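Local atomic coordinates of vibralactone Cyclase (Boreostereum vibrans, PDB entry 6KD0), a protein that probably catalyses the hydrolase-type cyclization that forms the fused bicyclic beta-lactone of vibralactone. Residues A[145-158]-A[182-196]. Sequence-based numbering, arbitrary orientation.
Sequences GAKDVYAGLKWAAA and LSLIAAHWARDDPFF
Asp193 OD2 is gripped by two groups. Tyr150 OH donates to the anti lone pair of Asp193 OD2 at 2.7 Å, with ring and carboxylate nearly coplanar. A water donates to the same oxygen and accepts from Lys154 NZ, bridging the opposite charges. The other oxygen, Asp193 OD1, takes the backbone N of Phe195 in an Asx turn, which helps hold the carboxylate in place. Tyr150 has CG anti to its backbone N (chi1 -165°), and this lays the ring across helix 182-192. Trp189 points its edge at one face of the ring, with planes at 85°, and Trp189 CB lies 3.5 Å from Tyr150 CE1. The edge of Phe196 also meets Tyr150 OH. A phenylalanine in place of Tyr150 would probably keep the aromatic packing but leave Asp193 OD2 without its protein donor across the contact. Lys154 bends at chi3 and sets CE over the centre of the Phe195 ring, 3.5 Å above its plane. Lys154 NZ makes a cation-pi contact with the same face. At the other end, Val149 CG2 meets Leu182 CD1 at 3.7 Å, and Ala146 CB packs on Leu182 CD2. The axes of segments 145-158 and 182-192 cross at -57° and come within 9.1 Å. Leu153 and Ala186 also touch strand 171-176. Two helices packed together over the central sheet, the second probably following the nucleophile elbow, are characteristic of the alpha/beta hydrolase fold.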
# COMPACT_ATOMS: atom_id res chain seq x y z
N GLY A 145 10.62 4.75 -8.97
CA GLY A 145 9.67 4.89 -7.88
C GLY A 145 10.10 4.12 -6.64
O GLY A 145 10.07 4.65 -5.52
N ALA A 146 10.54 2.87 -6.83
CA ALA A 146 11.00 2.05 -5.72
C ALA A 146 12.22 2.67 -5.03
O ALA A 146 12.31 2.68 -3.80
CB ALA A 146 11.31 0.64 -6.22
N LYS A 147 13.16 3.19 -5.82
CA LYS A 147 14.33 3.83 -5.22
C LYS A 147 13.94 5.07 -4.43
O LYS A 147 14.51 5.32 -3.36
CB LYS A 147 15.36 4.15 -6.30
CG LYS A 147 16.10 2.90 -6.81
CD LYS A 147 17.27 3.29 -7.73
CE LYS A 147 17.96 2.06 -8.33
NZ LYS A 147 18.35 1.08 -7.27
N ASP A 148 12.97 5.86 -4.92
CA ASP A 148 12.47 7.00 -4.14
C ASP A 148 11.84 6.55 -2.84
O ASP A 148 12.07 7.15 -1.78
CB ASP A 148 11.44 7.81 -4.93
CG ASP A 148 12.06 8.61 -6.09
OD1 ASP A 148 13.30 8.64 -6.26
OD2 ASP A 148 11.26 9.23 -6.84
N VAL A 149 11.02 5.50 -2.89
CA VAL A 149 10.40 4.98 -1.67
C VAL A 149 11.48 4.57 -0.68
O VAL A 149 11.38 4.84 0.53
CB VAL A 149 9.46 3.82 -2.02
CG1 VAL A 149 9.00 3.08 -0.76
CG2 VAL A 149 8.24 4.34 -2.83
N TYR A 150 12.54 3.95 -1.18
CA TYR A 150 13.61 3.49 -0.29
C TYR A 150 14.38 4.67 0.29
O TYR A 150 14.73 4.66 1.47
CB TYR A 150 14.55 2.56 -1.04
CG TYR A 150 15.45 1.77 -0.13
CD1 TYR A 150 14.93 0.80 0.72
CD2 TYR A 150 16.82 1.96 -0.14
CE1 TYR A 150 15.75 0.07 1.54
CE2 TYR A 150 17.65 1.23 0.68
CZ TYR A 150 17.11 0.29 1.51
OH TYR A 150 17.95 -0.45 2.32
N ALA A 151 14.71 5.66 -0.54
CA ALA A 151 15.39 6.85 -0.03
C ALA A 151 14.56 7.52 1.07
O ALA A 151 15.10 7.98 2.09
CB ALA A 151 15.67 7.81 -1.17
N GLY A 152 13.25 7.59 0.87
CA GLY A 152 12.38 8.15 1.89
C GLY A 152 12.38 7.34 3.16
O GLY A 152 12.32 7.90 4.26
N LEU A 153 12.46 6.01 3.03
CA LEU A 153 12.49 5.13 4.20
C LEU A 153 13.77 5.36 4.99
O LEU A 153 13.75 5.43 6.23
CB LEU A 153 12.37 3.67 3.76
CG LEU A 153 12.26 2.61 4.86
CD1 LEU A 153 10.97 2.80 5.65
CD2 LEU A 153 12.35 1.18 4.31
N LYS A 154 14.89 5.52 4.27
CA LYS A 154 16.15 5.81 4.93
C LYS A 154 16.11 7.16 5.62
O LYS A 154 16.57 7.30 6.77
CB LYS A 154 17.31 5.76 3.93
CG LYS A 154 17.70 4.37 3.47
CD LYS A 154 18.90 4.43 2.50
CE LYS A 154 20.18 4.80 3.24
NZ LYS A 154 21.35 4.94 2.31
N TRP A 155 15.56 8.16 4.94
CA TRP A 155 15.46 9.49 5.52
C TRP A 155 14.63 9.46 6.80
O TRP A 155 15.03 10.03 7.82
CB TRP A 155 14.86 10.47 4.51
CG TRP A 155 14.75 11.85 5.07
CD1 TRP A 155 15.70 12.83 5.00
CD2 TRP A 155 13.65 12.40 5.81
NE1 TRP A 155 15.26 13.96 5.65
CE2 TRP A 155 14.00 13.72 6.15
CE3 TRP A 155 12.41 11.90 6.21
CZ2 TRP A 155 13.15 14.55 6.88
CZ3 TRP A 155 11.56 12.74 6.93
CH2 TRP A 155 11.93 14.04 7.26
N ALA A 156 13.48 8.79 6.75
CA ALA A 156 12.58 8.75 7.90
C ALA A 156 13.22 8.03 9.07
O ALA A 156 13.08 8.46 10.22
CB ALA A 156 11.26 8.07 7.52
N ALA A 157 13.93 6.92 8.81
CA ALA A 157 14.65 6.22 9.87
C ALA A 157 15.72 7.12 10.49
O ALA A 157 15.82 7.24 11.72
CB ALA A 157 15.27 4.93 9.34
N ALA A 158 16.50 7.80 9.66
CA ALA A 158 17.65 8.52 10.21
C ALA A 158 17.25 9.84 10.86
O ALA A 158 17.94 10.32 11.78
CB ALA A 158 18.68 8.76 9.12
N LEU A 182 5.73 -1.40 -3.99
CA LEU A 182 6.99 -0.71 -3.74
C LEU A 182 7.47 -0.96 -2.32
O LEU A 182 8.68 -1.07 -2.08
CB LEU A 182 6.85 0.79 -4.01
CG LEU A 182 6.48 1.18 -5.46
CD1 LEU A 182 6.44 2.69 -5.63
CD2 LEU A 182 7.42 0.54 -6.49
N SER A 183 6.55 -1.06 -1.36
CA SER A 183 6.98 -1.32 0.01
C SER A 183 7.49 -2.75 0.18
O SER A 183 8.36 -2.99 1.01
CB SER A 183 5.86 -1.02 1.00
OG SER A 183 4.90 -2.04 0.96
N LEU A 184 6.95 -3.71 -0.60
CA LEU A 184 7.47 -5.08 -0.56
C LEU A 184 8.92 -5.10 -1.02
O LEU A 184 9.79 -5.75 -0.39
CB LEU A 184 6.61 -5.99 -1.45
CG LEU A 184 5.16 -6.27 -1.01
CD1 LEU A 184 4.45 -7.18 -2.00
CD2 LEU A 184 5.11 -6.84 0.41
N ILE A 185 9.19 -4.37 -2.11
CA ILE A 185 10.57 -4.21 -2.55
C ILE A 185 11.42 -3.60 -1.44
O ILE A 185 12.49 -4.13 -1.09
CB ILE A 185 10.63 -3.39 -3.85
CG1 ILE A 185 9.89 -4.14 -4.96
CG2 ILE A 185 12.08 -3.11 -4.22
CD1 ILE A 185 9.49 -3.31 -6.14
N ALA A 186 10.94 -2.50 -0.86
CA ALA A 186 11.73 -1.78 0.15
C ALA A 186 12.03 -2.67 1.35
O ALA A 186 13.11 -2.57 1.93
CB ALA A 186 11.01 -0.51 0.59
N ALA A 187 11.08 -3.51 1.75
CA ALA A 187 11.30 -4.35 2.92
C ALA A 187 12.39 -5.39 2.68
O ALA A 187 13.22 -5.67 3.57
CB ALA A 187 9.98 -5.03 3.32
N HIS A 188 12.44 -5.97 1.46
CA HIS A 188 13.57 -6.87 1.17
C HIS A 188 14.90 -6.12 1.20
O HIS A 188 15.88 -6.57 1.83
CB HIS A 188 13.39 -7.54 -0.18
CG HIS A 188 12.31 -8.57 -0.20
ND1 HIS A 188 10.98 -8.25 -0.24
CD2 HIS A 188 12.37 -9.93 -0.19
CE1 HIS A 188 10.26 -9.35 -0.26
NE2 HIS A 188 11.08 -10.39 -0.23
N TRP A 189 14.95 -4.99 0.49
CA TRP A 189 16.16 -4.17 0.47
C TRP A 189 16.63 -3.82 1.88
O TRP A 189 17.82 -3.91 2.20
CB TRP A 189 15.93 -2.91 -0.34
CG TRP A 189 15.86 -3.14 -1.81
CD1 TRP A 189 16.21 -4.27 -2.49
CD2 TRP A 189 15.44 -2.19 -2.79
NE1 TRP A 189 16.01 -4.09 -3.83
CE2 TRP A 189 15.55 -2.81 -4.04
CE3 TRP A 189 14.99 -0.87 -2.72
CZ2 TRP A 189 15.24 -2.16 -5.23
CZ3 TRP A 189 14.66 -0.22 -3.90
CH2 TRP A 189 14.79 -0.87 -5.14
N ALA A 190 15.69 -3.42 2.74
CA ALA A 190 16.04 -2.98 4.09
C ALA A 190 16.55 -4.14 4.92
O ALA A 190 17.46 -3.97 5.75
CB ALA A 190 14.83 -2.32 4.75
N ARG A 191 15.96 -5.33 4.74
CA ARG A 191 16.45 -6.51 5.43
C ARG A 191 17.92 -6.71 5.14
O ARG A 191 18.72 -6.97 6.05
CB ARG A 191 15.66 -7.75 5.01
CG ARG A 191 16.21 -9.04 5.59
CD ARG A 191 15.67 -10.23 4.83
NE ARG A 191 16.09 -10.17 3.43
CZ ARG A 191 15.54 -10.88 2.44
NH1 ARG A 191 14.56 -11.74 2.70
NH2 ARG A 191 15.99 -10.74 1.20
N ASP A 192 18.32 -6.51 3.88
CA ASP A 192 19.71 -6.80 3.53
C ASP A 192 20.67 -5.63 3.75
O ASP A 192 21.89 -5.82 3.66
CB ASP A 192 19.76 -7.27 2.09
CG ASP A 192 18.98 -8.55 1.90
OD1 ASP A 192 18.88 -9.33 2.89
OD2 ASP A 192 18.43 -8.76 0.79
N ASP A 193 20.18 -4.45 4.08
CA ASP A 193 21.02 -3.26 4.10
C ASP A 193 21.50 -2.98 5.52
O ASP A 193 20.67 -2.73 6.40
CB ASP A 193 20.23 -2.08 3.56
CG ASP A 193 21.07 -0.83 3.34
OD1 ASP A 193 22.21 -0.73 3.85
OD2 ASP A 193 20.58 0.08 2.63
N PRO A 194 22.81 -2.99 5.78
CA PRO A 194 23.28 -2.72 7.15
C PRO A 194 22.89 -1.34 7.65
O PRO A 194 22.90 -1.12 8.87
CB PRO A 194 24.80 -2.89 7.07
CG PRO A 194 25.15 -2.91 5.65
CD PRO A 194 23.92 -3.28 4.86
N PHE A 195 22.50 -0.41 6.76
CA PHE A 195 22.01 0.90 7.20
C PHE A 195 20.90 0.77 8.24
O PHE A 195 20.76 1.61 9.13
CB PHE A 195 21.48 1.70 6.01
CG PHE A 195 20.86 3.01 6.40
CD1 PHE A 195 21.65 4.14 6.55
CD2 PHE A 195 19.49 3.12 6.62
CE1 PHE A 195 21.08 5.36 6.91
CE2 PHE A 195 18.92 4.32 6.98
CZ PHE A 195 19.72 5.45 7.12
N PHE A 196 20.07 -0.27 8.11
CA PHE A 196 18.89 -0.45 8.96
C PHE A 196 19.16 -1.34 10.15
O PHE A 196 18.21 -1.64 10.89
CB PHE A 196 17.74 -1.03 8.13
CG PHE A 196 17.07 -0.02 7.22
CD1 PHE A 196 16.14 0.87 7.72
CD2 PHE A 196 17.40 0.05 5.88
CE1 PHE A 196 15.55 1.80 6.90
CE2 PHE A 196 16.81 0.97 5.04
CZ PHE A 196 15.88 1.85 5.55
O HOH W 1 21.50 2.09 1.32